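Local coordinates for protein alpha-L-rhamnosidase (Streptomyces avermitilis, PDB 3W5M) that hydrolyses terminal non-reducing alpha-L-rhamnose residues from flavonoid glycosides and gum arabic, and binds L-rhamnose through a calcium-dependent carbohydrate-binding module, at residues Ala23-Ser28 against Pro78-Arg83; Leu222-Ser227 against Ala255-Thr260; Gly426-Ala431 against Ser435-Asp440; Ala693-Ala698 against Gly850-Pro855. All blocks are in the same frame, centred on the assembly; numbering follows the deposited sequence.

The four contacts sample different parts of a multidomain chain, and none touches another. Contact 1 lies in the N-terminal immunoglobulin-like domain and contact 2 in the carbohydrate-binding module CBM67; their centres are about 69 Å apart on opposite sides of the chain's centre. Contact 3, a hairpin, is nearer to contact 2, with about 21 Å between nearest atoms. Contact 4 alone holds an active-site residue, Trp-695, in the catalytic barrel. Contact 3 does not reach that site: Gly-436 is about 12 Å from the side chain of Asp-635, a rhamnose-binding residue. The second sugar site, with its calcium, is served by Asp-179, whose side chain is about 12 Å from that of Val-224 in contact 2.

Contact 1: Ala23-Ser28 against Pro78-Arg83; sequences AHPRLS and PPLKPR
In the fibronectin type 3-like fold of the N-terminal domain, Leu-80 meets Pro-25 where the loop that enters strand 26-32 passes the connection between strands 73-74 and 85-94. Leu-80 opens an L-x-P-x-T-x-Y sequence, completed by Pro-82, Thr-84 and Tyr-86, in which the Tyr-86 hydroxyl bonds to the backbone N of Lys-81; this is the tyrosine corner familiar from fibronectin type 3 domains.

The contact itself is small and is carried by one methyl. With CG beside its backbone N (chi1 -56°) and CD1 continuing the chain away from CA (chi2 175°), Leu-80 sends CD1 to the proline ring, 3.6 Å from Pro-25 CD and 3.9 Å from Pro-25 CG. The methyl therefore meets the side of the ring next to its nitrogen. The same CD1 lies 3.8 Å from Ala-23 O, a van der Waals approach to a carbonyl that takes its hydrogen bond from water. A single water joins the two backbones: it donates to Ala-23 O at 2.7 Å and accepts from Leu-80 N at 2.9 Å. Tyr-75 and Trp-108 pack against both Pro-25 and Leu-80, so the pair continues into a cluster with these two aromatic residues, whereas Ala-23 is exposed.

No direct hydrogen bond crosses between the loops. Their attachment combines an apolar touch with one water-mediated link, which gives partners to a carbonyl and an amide that stand too far apart to bond to each other.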
loop_
_atom_site.group_PDB
_atom_site.type_symbol
_atom_site.label_atom_id
_atom_site.label_comp_id
_atom_site.label_asym_id
_atom_site.label_seq_id
_atom_site.Cartn_x
_atom_site.Cartn_y
_atom_site.Cartn_z
ATOM N N ALA A 23 -14.293 -21.460 -4.190
ATOM C CA ALA A 23 -15.063 -22.692 -4.427
ATOM C C ALA A 23 -14.159 -23.898 -4.741
ATOM O O ALA A 23 -14.454 -25.067 -4.382
ATOM C CB ALA A 23 -16.088 -22.477 -5.544
ATOM N N HIS A 24 -13.062 -23.620 -5.431
ATOM C CA HIS A 24 -12.096 -24.638 -5.810
ATOM C C HIS A 24 -10.700 -24.221 -5.391
ATOM O O HIS A 24 -9.855 -23.848 -6.238
ATOM C CB HIS A 24 -12.174 -24.873 -7.324
ATOM C CG HIS A 24 -13.555 -25.223 -7.777
ATOM N ND1 HIS A 24 -14.080 -26.487 -7.632
ATOM C CD2 HIS A 24 -14.545 -24.458 -8.292
ATOM C CE1 HIS A 24 -15.322 -26.502 -8.080
ATOM N NE2 HIS A 24 -15.632 -25.282 -8.480
ATOM N N PRO A 25 -10.429 -24.282 -4.059
ATOM C CA PRO A 25 -9.116 -23.830 -3.558
ATOM C C PRO A 25 -7.987 -24.610 -4.219
ATOM O O PRO A 25 -8.105 -25.821 -4.403
ATOM C CB PRO A 25 -9.171 -24.110 -2.036
ATOM C CG PRO A 25 -10.373 -24.952 -1.819
ATOM C CD PRO A 25 -11.311 -24.731 -2.980
ATOM N N ARG A 26 -6.892 -23.927 -4.546
ATOM C CA ARG A 26 -5.782 -24.542 -5.299
ATOM C C ARG A 26 -4.714 -25.055 -4.360
ATOM O O ARG A 26 -4.158 -24.298 -3.558
ATOM C CB ARG A 26 -5.197 -23.551 -6.291
ATOM C CG ARG A 26 -6.187 -23.208 -7.405
ATOM C CD ARG A 26 -5.707 -21.995 -8.223
ATOM N NE ARG A 26 -5.644 -20.814 -7.368
ATOM C CZ ARG A 26 -5.025 -19.675 -7.693
ATOM N NH1 ARG A 26 -4.414 -19.545 -8.867
ATOM N NH2 ARG A 26 -5.017 -18.677 -6.832
ATOM N N LEU A 27 -4.397 -26.333 -4.507
ATOM C CA LEU A 27 -3.539 -27.055 -3.570
ATOM C C LEU A 27 -2.144 -27.186 -4.171
ATOM O O LEU A 27 -2.001 -27.371 -5.400
ATOM C CB LEU A 27 -4.144 -28.456 -3.359
ATOM C CG LEU A 27 -5.596 -28.502 -2.855
ATOM C CD1 LEU A 27 -6.063 -29.954 -2.810
ATOM C CD2 LEU A 27 -5.683 -27.878 -1.485
ATOM N N SER A 28 -1.111 -27.100 -3.330
ATOM C CA SER A 28 0.270 -27.232 -3.794
ATOM C C SER A 28 1.067 -28.152 -2.883
ATOM O O SER A 28 0.864 -28.138 -1.656
ATOM C CB SER A 28 0.970 -25.869 -3.844
ATOM O OG SER A 28 0.407 -25.021 -4.863
ATOM N N PRO A 78 -16.835 -32.507 -4.184
ATOM C CA PRO A 78 -18.193 -31.991 -3.999
ATOM C C PRO A 78 -18.187 -30.550 -3.477
ATOM O O PRO A 78 -17.223 -30.139 -2.846
ATOM C CB PRO A 78 -18.803 -32.969 -2.986
ATOM C CG PRO A 78 -18.028 -34.235 -3.184
ATOM C CD PRO A 78 -16.628 -33.776 -3.459
ATOM N N PRO A 79 -19.246 -29.767 -3.770
ATOM C CA PRO A 79 -19.255 -28.351 -3.372
ATOM C C PRO A 79 -18.930 -28.157 -1.888
ATOM O O PRO A 79 -19.498 -28.842 -1.035
ATOM C CB PRO A 79 -20.696 -27.941 -3.643
ATOM C CG PRO A 79 -21.111 -28.813 -4.781
ATOM C CD PRO A 79 -20.504 -30.145 -4.456
ATOM N N LEU A 80 -18.031 -27.217 -1.586
ATOM C CA LEU A 80 -17.705 -26.898 -0.189
ATOM C C LEU A 80 -18.810 -26.101 0.510
ATOM O O LEU A 80 -19.509 -25.301 -0.127
ATOM C CB LEU A 80 -16.386 -26.106 -0.124
ATOM C CG LEU A 80 -15.150 -26.731 -0.771
ATOM C CD1 LEU A 80 -13.990 -25.731 -0.715
ATOM C CD2 LEU A 80 -14.786 -28.013 -0.051
ATOM N N LYS A 81 -18.961 -26.336 1.812
ATOM C CA LYS A 81 -19.922 -25.649 2.662
ATOM C C LYS A 81 -19.203 -24.513 3.402
ATOM O O LYS A 81 -17.971 -24.605 3.639
ATOM C CB LYS A 81 -20.499 -26.600 3.727
ATOM C CG LYS A 81 -21.255 -27.823 3.217
ATOM C CD LYS A 81 -21.963 -28.528 4.371
ATOM C CE LYS A 81 -21.042 -29.370 5.250
ATOM N NZ LYS A 81 -20.546 -28.677 6.484
ATOM N N PRO A 82 -19.960 -23.476 3.802
ATOM C CA PRO A 82 -19.415 -22.366 4.603
ATOM C C PRO A 82 -19.033 -22.787 6.037
ATOM O O PRO A 82 -19.550 -23.782 6.554
ATOM C CB PRO A 82 -20.561 -21.354 4.658
ATOM C CG PRO A 82 -21.555 -21.785 3.621
ATOM C CD PRO A 82 -21.371 -23.254 3.436
ATOM N N ARG A 83 -18.139 -22.015 6.652
ATOM C CA ARG A 83 -17.731 -22.188 8.061
ATOM C C ARG A 83 -17.219 -23.585 8.374
ATOM O O ARG A 83 -17.449 -24.087 9.487
ATOM C CB ARG A 83 -18.895 -21.961 9.016
ATOM C CG ARG A 83 -19.682 -20.704 8.890
ATOM C CD ARG A 83 -20.978 -20.960 9.653
ATOM N NE ARG A 83 -21.638 -19.694 9.824
ATOM C CZ ARG A 83 -22.598 -19.234 9.030
ATOM N NH1 ARG A 83 -23.048 -19.969 8.021
ATOM N NH2 ARG A 83 -23.093 -18.037 9.264
HETATM O O HOH W 1 -16.952 -25.909 -3.945
#

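Contact 2: Leu222-Ser227 against Ala255-Thr260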
loop_
_atom_site.group_PDB
_atom_site.type_symbol
_atom_site.label_atom_id
_atom_site.label_comp_id
_atom_site.label_asym_id
_atom_site.label_seq_id
_atom_site.Cartn_x
_atom_site.Cartn_y
_atom_site.Cartn_z
ATOM N N LEU A 222 -15.018 38.238 22.465
ATOM C CA LEU A 222 -14.486 37.533 21.302
ATOM C C LEU A 222 -14.140 38.624 20.313
ATOM O O LEU A 222 -14.861 39.630 20.214
ATOM C CB LEU A 222 -15.557 36.595 20.703
ATOM C CG LEU A 222 -16.327 35.774 21.758
ATOM C CD1 LEU A 222 -17.469 35.000 21.141
ATOM C CD2 LEU A 222 -15.358 34.819 22.458
ATOM N N ALA A 223 -13.031 38.443 19.608
ATOM C CA ALA A 223 -12.607 39.420 18.616
ATOM C C ALA A 223 -12.010 38.710 17.435
ATOM O O ALA A 223 -11.271 37.719 17.579
ATOM C CB ALA A 223 -11.609 40.407 19.234
ATOM N N VAL A 224 -12.295 39.216 16.238
ATOM C CA VAL A 224 -11.884 38.498 15.040
ATOM C C VAL A 224 -11.431 39.558 14.072
ATOM O O VAL A 224 -12.115 40.553 13.913
ATOM C CB VAL A 224 -13.087 37.722 14.433
ATOM C CG1 VAL A 224 -12.791 37.205 13.039
ATOM C CG2 VAL A 224 -13.441 36.544 15.315
ATOM N N SER A 225 -10.259 39.372 13.479
ATOM C CA SER A 225 -9.914 40.072 12.213
ATOM C C SER A 225 -10.133 39.083 11.070
ATOM O O SER A 225 -9.949 37.886 11.244
ATOM C CB SER A 225 -8.473 40.594 12.230
ATOM O OG SER A 225 -7.538 39.525 12.309
ATOM N N ALA A 226 -10.581 39.573 9.918
ATOM C CA ALA A 226 -10.763 38.720 8.759
ATOM C C ALA A 226 -10.371 39.535 7.548
ATOM O O ALA A 226 -10.633 40.742 7.499
ATOM C CB ALA A 226 -12.209 38.259 8.649
ATOM N N SER A 227 -9.757 38.873 6.567
ATOM C CA SER A 227 -9.270 39.566 5.378
ATOM C C SER A 227 -9.796 38.914 4.114
ATOM O O SER A 227 -9.868 37.682 4.012
ATOM C CB SER A 227 -7.741 39.605 5.355
ATOM O OG SER A 227 -7.269 40.284 6.515
ATOM N N ALA A 255 -25.616 39.460 13.477
ATOM C CA ALA A 255 -25.646 40.936 13.584
ATOM C C ALA A 255 -25.498 41.480 15.023
ATOM O O ALA A 255 -25.454 42.699 15.240
ATOM C CB ALA A 255 -26.915 41.503 12.923
ATOM N N SER A 256 -25.439 40.585 15.997
ATOM C CA SER A 256 -25.087 40.991 17.370
ATOM C C SER A 256 -23.602 41.359 17.536
ATOM O O SER A 256 -23.207 41.892 18.595
ATOM C CB SER A 256 -25.487 39.889 18.353
ATOM O OG SER A 256 -26.902 39.770 18.352
ATOM N N TRP A 257 -22.777 41.059 16.523
ATOM C CA TRP A 257 -21.361 41.420 16.532
ATOM C C TRP A 257 -21.227 42.830 16.021
ATOM O O TRP A 257 -22.000 43.247 15.157
ATOM C CB TRP A 257 -20.529 40.511 15.618
ATOM C CG TRP A 257 -20.340 39.112 16.147
ATOM C CD1 TRP A 257 -21.307 38.148 16.340
ATOM C CD2 TRP A 257 -19.101 38.516 16.514
ATOM N NE1 TRP A 257 -20.725 36.995 16.808
ATOM C CE2 TRP A 257 -19.376 37.197 16.935
ATOM C CE3 TRP A 257 -17.773 38.980 16.547
ATOM C CZ2 TRP A 257 -18.361 36.324 17.396
ATOM C CZ3 TRP A 257 -16.765 38.110 16.998
ATOM C CH2 TRP A 257 -17.072 36.808 17.417
ATOM N N LYS A 258 -20.241 43.547 16.542
ATOM C CA LYS A 258 -19.895 44.880 16.037
ATOM C C LYS A 258 -18.764 44.726 15.047
ATOM O O LYS A 258 -17.930 43.834 15.203
ATOM C CB LYS A 258 -19.449 45.805 17.178
ATOM C CG LYS A 258 -20.537 46.200 18.157
ATOM C CD LYS A 258 -21.620 47.028 17.465
ATOM C CE LYS A 258 -22.365 47.939 18.438
ATOM N NZ LYS A 258 -21.664 49.230 18.673
ATOM N N SER A 259 -18.722 45.593 14.031
ATOM C CA SER A 259 -17.657 45.560 13.045
ATOM C C SER A 259 -17.102 46.947 12.728
ATOM O O SER A 259 -17.810 47.938 12.877
ATOM C CB SER A 259 -18.138 44.886 11.751
ATOM O OG SER A 259 -17.024 44.824 10.838
ATOM N N THR A 260 -15.846 47.009 12.285
ATOM C CA THR A 260 -15.301 48.278 11.784
ATOM C C THR A 260 -14.450 48.080 10.555
ATOM O O THR A 260 -13.874 47.007 10.385
ATOM C CB THR A 260 -14.509 49.062 12.851
ATOM O OG1 THR A 260 -14.276 50.391 12.373
ATOM C CG2 THR A 260 -13.174 48.369 13.189
#
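The indole of Trp-257 reaches Leu-222 and Val-224 with the far end of its six-membered ring. CH2 approaches closest, 3.6 Å from Leu-222 CB, while CZ2 lies 4.1 Å from Leu-222 CD1; the leucine thus touches the ring with both the root and one tip of its side chain. On the neighbouring corner, Trp-257 CZ3 is 4.0 Å from Val-224 CG2. Both aliphatic chains run at about a right angle to the tryptophan side chain and meet its ring obliquely. In Val-224, chi1 of 168° sets CG1 anti to the backbone N and leaves CG2 on the N side, where it meets the indole.

Trp-257 immediately precedes strand 258-260, an outer strand of one sheet of the CBM67 beta-sandwich. Strand 156-165 separates it from strand 218-227, which carries Leu-222 and Val-224, so the indole spans the intervening strand on the inner surface of its sheet. The pyrrole nitrogen, on the five-membered ring and so clear of the atoms that touch the two aliphatic side chains, donates to Phe-252 O, a bond that should limit rotation of the ring. Cys-238 of the facing sheet also packs on the indole, and Trp-236 meets it edge-to-face.

Contact 3: Gly426-Ala431 against Ser435-Asp440; sequences GPIVSA and SGETYD
Side-chain packing in this antiparallel hairpin centres on Pro-427 and Tyr-439, which make a CH-pi contact: Pro-427 CB stands over the phenol face, 3.7 Å from the centroid of the Tyr-439 ring and 17° off its normal. Ile-428 adds CG1 against Tyr-439 CD2 at 3.8 Å. Its other branch, CG2, lies 3.6 Å from Glu-437 CG, so the glutamate's methylene stem packs against aliphatic carbon while its carboxylate is taken by Tyr-561 OH and the backbone N atoms of Arg-564 and Phe-565.

Backbone hydrogen bonds join residues 426-431 to 435-440. Asp-440 N donates to Pro-427 O at 2.9 Å (166°), and Thr-438 N to Ser-430 O at 2.9 Å (165°). Val-429 and Ser-430 both face Thr-438, a classic beta bulge. Val-429 N reaches Thr-438 O at 3.0 Å and Ser-430 N reaches Thr-438 O at 3.4 Å, both weakly.

One water donates to Gly-436 O at 2.8 Å and is also hydrogen-bonded to Ser-430 OG.

Strand 436-440 carries the hairpin into a large mixed sheet by pairing parallel to strand 548-552. The two straight bonds, one within the bulge and one beyond it, hold the pairing, so the extra residue costs one poorly shared carbonyl.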
loop_
_atom_site.group_PDB
_atom_site.type_symbol
_atom_site.label_atom_id
_atom_site.label_comp_id
_atom_site.label_asym_id
_atom_site.label_seq_id
_atom_site.Cartn_x
_atom_site.Cartn_y
_atom_site.Cartn_z
ATOM N N GLY A 426 -13.955 8.007 23.671
ATOM C CA GLY A 426 -12.679 7.376 24.052
ATOM C C GLY A 426 -11.473 8.276 23.754
ATOM O O GLY A 426 -11.648 9.452 23.543
ATOM N N PRO A 427 -10.250 7.707 23.708
ATOM C CA PRO A 427 -9.056 8.550 23.630
ATOM C C PRO A 427 -8.601 8.949 22.215
ATOM O O PRO A 427 -7.791 9.877 22.063
ATOM C CB PRO A 427 -7.988 7.673 24.263
ATOM C CG PRO A 427 -8.408 6.278 24.000
ATOM C CD PRO A 427 -9.917 6.285 23.887
ATOM N N ILE A 428 -9.080 8.249 21.187
ATOM C CA ILE A 428 -8.569 8.578 19.843
ATOM C C ILE A 428 -9.375 9.706 19.211
ATOM O O ILE A 428 -10.396 9.473 18.538
ATOM C CB ILE A 428 -8.505 7.337 18.919
ATOM C CG1 ILE A 428 -7.939 6.164 19.696
ATOM C CG2 ILE A 428 -7.641 7.682 17.706
ATOM C CD1 ILE A 428 -7.813 4.835 18.959
ATOM N N VAL A 429 -8.888 10.931 19.430
ATOM C CA VAL A 429 -9.572 12.169 19.077
ATOM C C VAL A 429 -9.628 12.351 17.568
ATOM O O VAL A 429 -10.642 12.791 17.002
ATOM C CB VAL A 429 -8.825 13.359 19.736
ATOM C CG1 VAL A 429 -9.451 14.682 19.357
ATOM C CG2 VAL A 429 -8.827 13.177 21.261
ATOM N N SER A 430 -8.550 11.982 16.900
ATOM C CA SER A 430 -8.498 12.126 15.460
ATOM C C SER A 430 -7.637 11.004 14.889
ATOM O O SER A 430 -6.627 10.625 15.478
ATOM C CB SER A 430 -7.899 13.485 15.126
ATOM O OG SER A 430 -7.996 13.711 13.745
ATOM N N ALA A 431 -8.031 10.439 13.752
ATOM C CA ALA A 431 -7.230 9.365 13.169
ATOM C C ALA A 431 -7.362 9.449 11.658
ATOM O O ALA A 431 -8.449 9.205 11.113
ATOM C CB ALA A 431 -7.709 8.021 13.658
ATOM N N SER A 435 -2.884 12.544 7.867
ATOM C CA SER A 435 -2.624 13.623 8.812
ATOM C C SER A 435 -1.966 13.113 10.074
ATOM O O SER A 435 -1.168 13.837 10.709
ATOM C CB SER A 435 -3.919 14.344 9.169
ATOM O OG SER A 435 -4.500 14.870 7.995
ATOM N N GLY A 436 -2.302 11.879 10.447
ATOM C CA GLY A 436 -1.784 11.227 11.664
ATOM C C GLY A 436 -2.888 10.962 12.682
ATOM O O GLY A 436 -4.076 11.129 12.404
ATOM N N GLU A 437 -2.492 10.565 13.881
ATOM C CA GLU A 437 -3.461 10.229 14.899
ATOM C C GLU A 437 -3.193 11.094 16.129
ATOM O O GLU A 437 -2.039 11.366 16.438
ATOM C CB GLU A 437 -3.322 8.726 15.229
ATOM C CG GLU A 437 -4.397 8.180 16.173
ATOM C CD GLU A 437 -4.151 6.725 16.576
ATOM O OE1 GLU A 437 -4.413 5.831 15.755
ATOM O OE2 GLU A 437 -3.737 6.482 17.733
ATOM N N THR A 438 -4.254 11.493 16.812
ATOM C CA THR A 438 -4.177 12.335 18.004
ATOM C C THR A 438 -4.860 11.525 19.077
ATOM O O THR A 438 -5.988 11.080 18.899
ATOM C CB THR A 438 -4.868 13.690 17.746
ATOM O OG1 THR A 438 -4.207 14.346 16.659
ATOM C CG2 THR A 438 -4.815 14.601 18.985
ATOM N N TYR A 439 -4.170 11.304 20.201
ATOM C CA TYR A 439 -4.643 10.400 21.222
ATOM C C TYR A 439 -4.478 11.121 22.558
ATOM O O TYR A 439 -3.391 11.623 22.840
ATOM C CB TYR A 439 -3.752 9.154 21.251
ATOM C CG TYR A 439 -4.174 8.016 22.180
ATOM C CD1 TYR A 439 -3.944 8.079 23.562
ATOM C CD2 TYR A 439 -4.780 6.839 21.660
ATOM C CE1 TYR A 439 -4.293 7.032 24.394
ATOM C CE2 TYR A 439 -5.131 5.780 22.493
ATOM C CZ TYR A 439 -4.889 5.894 23.869
ATOM O OH TYR A 439 -5.260 4.890 24.731
ATOM N N ASP A 440 -5.537 11.164 23.353
ATOM C CA ASP A 440 -5.487 11.774 24.694
ATOM C C ASP A 440 -5.745 10.674 25.739
ATOM O O ASP A 440 -6.863 10.158 25.877
ATOM C CB ASP A 440 -6.488 12.932 24.743
ATOM C CG ASP A 440 -6.441 13.745 26.067
ATOM O OD1 ASP A 440 -5.776 13.318 27.039
ATOM O OD2 ASP A 440 -7.106 14.805 26.099
HETATM O O HOH W 2 -5.675 13.407 12.262
#

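Contact 4: Ala693-Ala698 against Gly850-Pro855; sequences AGWGDA and GFLGTP
A chi1 of -93°, away from the staggered values, swings the Trp-695 indole toward Leu-852, whose CD1 is anti to CA (chi2 -178°) with CG beside its backbone N. The six-membered ring and the leucine fork cross at a slant: Trp-695 CZ3 lies 4.0 Å from Leu-852 CG, with both methyls at a similar distance. Leu-852 CD2 also rests on the backbone, 4.0 Å from Gly-694 O.

Each segment is braced internally. Gly-694 N, just before the type I turn from Trp-695 to Ala-698 that leads into helix 698-710, donates to the anti lone pair of Asp-697 OD2 at 2.8 Å, a residue within that turn; Ser-767 and Trp-726 hold the other oxygen, OD1. On the facing segment Gly-850 O accepts from both N and OG1 of Thr-854, at 3.0 Å and 2.8 Å from these two atoms.

The contact belongs to the (alpha/alpha)6 barrel of the catalytic domain. Trp-695 binds rhamnose in the active site, with Asp-643 nearby. Leu-852 packs at the benzo end of the indole, leaving the N-H edge for a polar partner, here a hydroxyl of a Tris molecule, probably from the crystallisation liquor.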
loop_
_atom_site.group_PDB
_atom_site.type_symbol
_atom_site.label_atom_id
_atom_site.label_comp_id
_atom_site.label_asym_id
_atom_site.label_seq_id
_atom_site.Cartn_x
_atom_site.Cartn_y
_atom_site.Cartn_z
ATOM N N ALA A 693 -0.667 4.674 -22.119
ATOM C CA ALA A 693 0.411 3.715 -22.393
ATOM C C ALA A 693 1.453 3.572 -21.297
ATOM O O ALA A 693 2.033 4.558 -20.861
ATOM C CB ALA A 693 1.109 4.078 -23.699
ATOM N N GLY A 694 1.726 2.323 -20.906
ATOM C CA GLY A 694 2.725 1.992 -19.896
ATOM C C GLY A 694 2.134 2.084 -18.492
ATOM O O GLY A 694 2.777 1.678 -17.518
ATOM N N TRP A 695 0.923 2.619 -18.402
ATOM C CA TRP A 695 0.211 2.748 -17.130
ATOM C C TRP A 695 -0.927 1.710 -17.182
ATOM O O TRP A 695 -0.795 0.626 -16.623
ATOM C CB TRP A 695 -0.251 4.218 -16.878
ATOM C CG TRP A 695 0.782 4.995 -16.059
ATOM C CD1 TRP A 695 0.658 5.400 -14.741
ATOM C CD2 TRP A 695 2.104 5.362 -16.461
ATOM N NE1 TRP A 695 1.796 6.025 -14.330
ATOM C CE2 TRP A 695 2.712 6.008 -15.355
ATOM C CE3 TRP A 695 2.829 5.259 -17.669
ATOM C CZ2 TRP A 695 4.011 6.517 -15.409
ATOM C CZ3 TRP A 695 4.123 5.768 -17.720
ATOM C CH2 TRP A 695 4.703 6.383 -16.600
ATOM N N GLY A 696 -1.983 2.000 -17.937
ATOM C CA GLY A 696 -3.107 1.092 -18.114
ATOM C C GLY A 696 -2.674 -0.302 -18.517
ATOM O O GLY A 696 -3.368 -1.290 -18.191
ATOM N N ASP A 697 -1.513 -0.413 -19.182
ATOM C CA ASP A 697 -0.982 -1.719 -19.583
ATOM C C ASP A 697 -0.626 -2.685 -18.451
ATOM O O ASP A 697 -0.401 -3.869 -18.705
ATOM C CB ASP A 697 0.187 -1.539 -20.541
ATOM C CG ASP A 697 -0.258 -0.856 -21.808
ATOM O OD1 ASP A 697 -0.912 -1.533 -22.645
ATOM O OD2 ASP A 697 -0.015 0.370 -21.913
ATOM N N ALA A 698 -0.607 -2.193 -17.209
ATOM C CA ALA A 698 -0.455 -3.057 -16.059
ATOM C C ALA A 698 -1.485 -4.172 -16.052
ATOM O O ALA A 698 -1.207 -5.265 -15.559
ATOM C CB ALA A 698 -0.535 -2.253 -14.763
ATOM N N GLY A 850 14.062 6.830 -18.043
ATOM C CA GLY A 850 13.029 7.027 -16.985
ATOM C C GLY A 850 12.319 5.737 -16.537
ATOM O O GLY A 850 12.889 4.648 -16.631
ATOM N N PHE A 851 11.073 5.875 -16.062
ATOM C CA PHE A 851 10.300 4.751 -15.509
ATOM C C PHE A 851 10.111 3.563 -16.424
ATOM O O PHE A 851 10.205 2.427 -15.968
ATOM C CB PHE A 851 8.911 5.213 -15.026
ATOM C CG PHE A 851 8.926 5.791 -13.629
ATOM C CD1 PHE A 851 10.068 6.422 -13.125
ATOM C CD2 PHE A 851 7.811 5.697 -12.822
ATOM C CE1 PHE A 851 10.099 6.951 -11.835
ATOM C CE2 PHE A 851 7.821 6.228 -11.528
ATOM C CZ PHE A 851 8.968 6.862 -11.038
ATOM N N LEU A 852 9.858 3.833 -17.701
ATOM C CA LEU A 852 9.509 2.786 -18.664
ATOM C C LEU A 852 10.726 2.118 -19.308
ATOM O O LEU A 852 10.722 0.904 -19.546
ATOM C CB LEU A 852 8.594 3.351 -19.732
ATOM C CG LEU A 852 7.200 3.799 -19.332
ATOM C CD1 LEU A 852 6.494 4.268 -20.596
ATOM C CD2 LEU A 852 6.446 2.651 -18.671
ATOM N N GLY A 853 11.756 2.917 -19.579
ATOM C CA GLY A 853 13.034 2.406 -20.071
ATOM C C GLY A 853 13.892 1.658 -19.082
ATOM O O GLY A 853 14.508 0.660 -19.443
ATOM N N THR A 854 13.952 2.118 -17.829
ATOM C CA THR A 854 14.873 1.527 -16.849
ATOM C C THR A 854 14.737 0.014 -16.586
ATOM O O THR A 854 15.744 -0.667 -16.518
ATOM C CB THR A 854 14.885 2.323 -15.519
ATOM O OG1 THR A 854 15.338 3.654 -15.799
ATOM C CG2 THR A 854 15.817 1.681 -14.456
ATOM N N PRO A 855 13.494 -0.504 -16.421
ATOM C CA PRO A 855 13.368 -1.929 -16.092
ATOM C C PRO A 855 13.860 -2.846 -17.206
ATOM O O PRO A 855 14.244 -3.979 -16.933
ATOM C CB PRO A 855 11.854 -2.108 -15.889
ATOM C CG PRO A 855 11.226 -1.037 -16.671
ATOM C CD PRO A 855 12.176 0.130 -16.594
#